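Local coordinates for protein O-methyltransferase (Coxiella burnetii, PDB 3TR6) that probably transfers methyl groups from S-adenosylmethionine to hydroxyl oxygens of its substrates, and was crystallised with S-adenosylhomocysteine and a nickel ion, at residues R34-R39 with K106-K111. Numbering follows the deposited sequence.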
loop_
_atom_site.group_PDB
_atom_site.type_symbol
_atom_site.label_atom_id
_atom_site.label_comp_id
_atom_site.label_asym_id
_atom_site.label_seq_id
_atom_site.Cartn_x
_atom_site.Cartn_y
_atom_site.Cartn_z
ATOM N N ARG A 34 5.728 -13.899 18.018
ATOM C CA ARG A 34 6.955 -13.112 17.998
ATOM C C ARG A 34 7.557 -12.880 19.386
ATOM O O ARG A 34 8.754 -12.626 19.516
ATOM C CB ARG A 34 6.792 -11.806 17.212
ATOM C CG ARG A 34 5.888 -10.761 17.817
ATOM C CD ARG A 34 6.297 -9.392 17.283
ATOM N NE ARG A 34 5.258 -8.381 17.446
ATOM C CZ ARG A 34 4.822 -7.933 18.619
ATOM N NH1 ARG A 34 5.322 -8.420 19.747
ATOM N NH2 ARG A 34 3.878 -7.004 18.663
ATOM N N GLU A 35 6.731 -12.980 20.421
ATOM C CA GLU A 35 7.254 -13.024 21.779
ATOM C C GLU A 35 8.126 -14.264 21.924
ATOM O O GLU A 35 9.201 -14.213 22.518
ATOM C CB GLU A 35 6.122 -13.054 22.809
ATOM C CG GLU A 35 5.377 -11.736 22.950
ATOM C CD GLU A 35 6.298 -10.576 23.292
ATOM O OE1 GLU A 35 6.387 -9.624 22.485
ATOM O OE2 GLU A 35 6.930 -10.616 24.371
ATOM N N GLU A 36 7.661 -15.376 21.365
ATOM C CA GLU A 36 8.410 -16.622 21.421
ATOM C C GLU A 36 9.632 -16.598 20.509
ATOM O O GLU A 36 10.681 -17.141 20.850
ATOM C CB GLU A 36 7.514 -17.812 21.072
ATOM C CG GLU A 36 8.293 -19.089 20.806
ATOM C CD GLU A 36 7.677 -20.310 21.459
ATOM O OE1 GLU A 36 8.419 -21.285 21.702
ATOM O OE2 GLU A 36 6.455 -20.300 21.725
ATOM N N THR A 37 9.499 -15.970 19.348
ATOM C CA THR A 37 10.623 -15.870 18.427
ATOM C C THR A 37 11.735 -15.033 19.052
ATOM O O THR A 37 12.916 -15.348 18.913
ATOM C CB THR A 37 10.205 -15.265 17.070
ATOM O OG1 THR A 37 9.224 -16.105 16.456
ATOM C CG2 THR A 37 11.399 -15.153 16.142
ATOM N N THR A 38 11.346 -13.968 19.749
ATOM C CA THR A 38 12.305 -13.110 20.437
ATOM C C THR A 38 13.008 -13.886 21.542
ATOM O O THR A 38 14.222 -13.766 21.737
ATOM C CB THR A 38 11.616 -11.881 21.065
ATOM O OG1 THR A 38 11.217 -10.972 20.034
ATOM C CG2 THR A 38 12.566 -11.167 22.017
ATOM N N ARG A 39 12.230 -14.688 22.257
ATOM C CA ARG A 39 12.734 -15.456 23.384
ATOM C C ARG A 39 13.668 -16.599 22.974
ATOM O O ARG A 39 14.621 -16.907 23.687
ATOM C CB ARG A 39 11.561 -15.997 24.204
ATOM C CG ARG A 39 11.964 -16.901 25.352
ATOM C CD ARG A 39 10.798 -17.162 26.292
ATOM N NE ARG A 39 9.644 -17.748 25.612
ATOM C CZ ARG A 39 9.551 -19.027 25.257
ATOM N NH1 ARG A 39 10.554 -19.862 25.500
ATOM N NH2 ARG A 39 8.458 -19.469 24.648
ATOM N N LYS A 106 5.315 -24.342 11.613
ATOM C CA LYS A 106 4.298 -25.386 11.472
ATOM C C LYS A 106 3.386 -25.393 12.683
ATOM O O LYS A 106 2.164 -25.440 12.555
ATOM C CB LYS A 106 4.939 -26.770 11.357
ATOM C CG LYS A 106 5.501 -27.127 9.997
ATOM C CD LYS A 106 6.207 -28.474 10.059
ATOM C CE LYS A 106 6.817 -28.841 8.719
ATOM N NZ LYS A 106 7.759 -29.991 8.827
ATOM N N GLU A 107 4.001 -25.358 13.859
ATOM C CA GLU A 107 3.282 -25.442 15.119
ATOM C C GLU A 107 2.241 -24.334 15.212
ATOM O O GLU A 107 1.088 -24.585 15.547
ATOM C CB GLU A 107 4.275 -25.349 16.277
ATOM C CG GLU A 107 3.747 -25.774 17.625
ATOM C CD GLU A 107 4.825 -25.714 18.692
ATOM O OE1 GLU A 107 5.923 -26.283 18.480
ATOM O OE2 GLU A 107 4.568 -25.074 19.730
ATOM N N TYR A 108 2.648 -23.112 14.883
ATOM C CA TYR A 108 1.767 -21.958 15.030
ATOM C C TYR A 108 0.679 -21.876 13.962
ATOM O O TYR A 108 -0.440 -21.452 14.254
ATOM C CB TYR A 108 2.570 -20.653 15.094
ATOM C CG TYR A 108 2.971 -20.267 16.502
ATOM C CD1 TYR A 108 2.218 -19.358 17.232
ATOM C CD2 TYR A 108 4.092 -20.824 17.106
ATOM C CE1 TYR A 108 2.573 -19.006 18.519
ATOM C CE2 TYR A 108 4.456 -20.477 18.396
ATOM C CZ TYR A 108 3.692 -19.567 19.096
ATOM O OH TYR A 108 4.045 -19.217 20.379
ATOM N N TRP A 109 0.991 -22.282 12.735
ATOM C CA TRP A 109 -0.022 -22.225 11.686
ATOM C C TRP A 109 -0.996 -23.402 11.739
ATOM O O TRP A 109 -2.069 -23.354 11.141
ATOM C CB TRP A 109 0.573 -22.002 10.283
ATOM C CG TRP A 109 1.184 -23.192 9.602
ATOM C CD1 TRP A 109 0.606 -24.411 9.397
ATOM C CD2 TRP A 109 2.476 -23.252 8.981
ATOM N NE1 TRP A 109 1.467 -25.233 8.714
ATOM C CE2 TRP A 109 2.622 -24.544 8.444
ATOM C CE3 TRP A 109 3.529 -22.340 8.840
ATOM C CZ2 TRP A 109 3.778 -24.951 7.776
ATOM C CZ3 TRP A 109 4.674 -22.742 8.175
ATOM C CH2 TRP A 109 4.791 -24.038 7.653
ATOM N N GLU A 110 -0.624 -24.449 12.470
ATOM C CA GLU A 110 -1.575 -25.494 12.821
ATOM C C GLU A 110 -2.509 -24.933 13.882
ATOM O O GLU A 110 -3.729 -25.028 13.772
ATOM C CB GLU A 110 -0.854 -26.729 13.364
ATOM C CG GLU A 110 -0.007 -27.470 12.334
ATOM C CD GLU A 110 0.824 -28.584 12.951
ATOM O OE1 GLU A 110 0.628 -28.881 14.150
ATOM O OE2 GLU A 110 1.678 -29.160 12.241
ATOM N N LYS A 111 -1.912 -24.336 14.908
ATOM C CA LYS A 111 -2.647 -23.728 16.007
ATOM C C LYS A 111 -3.585 -22.631 15.508
ATOM O O LYS A 111 -4.546 -22.264 16.188
ATOM C CB LYS A 111 -1.664 -23.153 17.030
ATOM C CG LYS A 111 -2.296 -22.656 18.322
ATOM C CD LYS A 111 -1.226 -22.189 19.302
ATOM C CE LYS A 111 -1.830 -21.795 20.643
ATOM N NZ LYS A 111 -0.789 -21.369 21.620
#
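Y108 and E36 are joined by a single hydrogen bond, the hydroxyl of Y108 giving its proton to the carboxylate: Y108 OH lies 3.0 Å from E36 OE2. The oxygen is met on its anti side, 26° out of the carboxylate plane, while it sits at the edge of the phenol ring and close to the ring plane. Carboxylate and ring are turned 86° apart, so the two flat groups meet almost at right angles without stacking. With CG of E36 anti to the backbone N (chi1 167°), a bend at chi2 and the turn of the carboxylate bring OE2 to the same side as CB, and that carbon also comes near the hydroxyl, E36 CB to Y108 OH measuring 3.8 Å. The backbones stay well apart, 10.7 Å between E36 CA and Y108 CA; the tyrosine covers most of that gap, the glutamate the rest. In the Rossmann-like methyltransferase fold this joins helix 28-40 to helix 99-111, which follows strand 91-96 and leads to strand 118-122, outermost within this chain. The Y108 ring also packs on L29, E32 and L33 of helix 28-40 and on I80 of helix 77-83; its side chain lies about 11 Å from bound S-adenosylhomocysteine. The other carboxylate oxygen of E36 faces R39 in a long salt bridge within helix 28-40, E36 OE1 to R39 NH2 3.5 Å, while a K111-E32 salt bridge links the two helices.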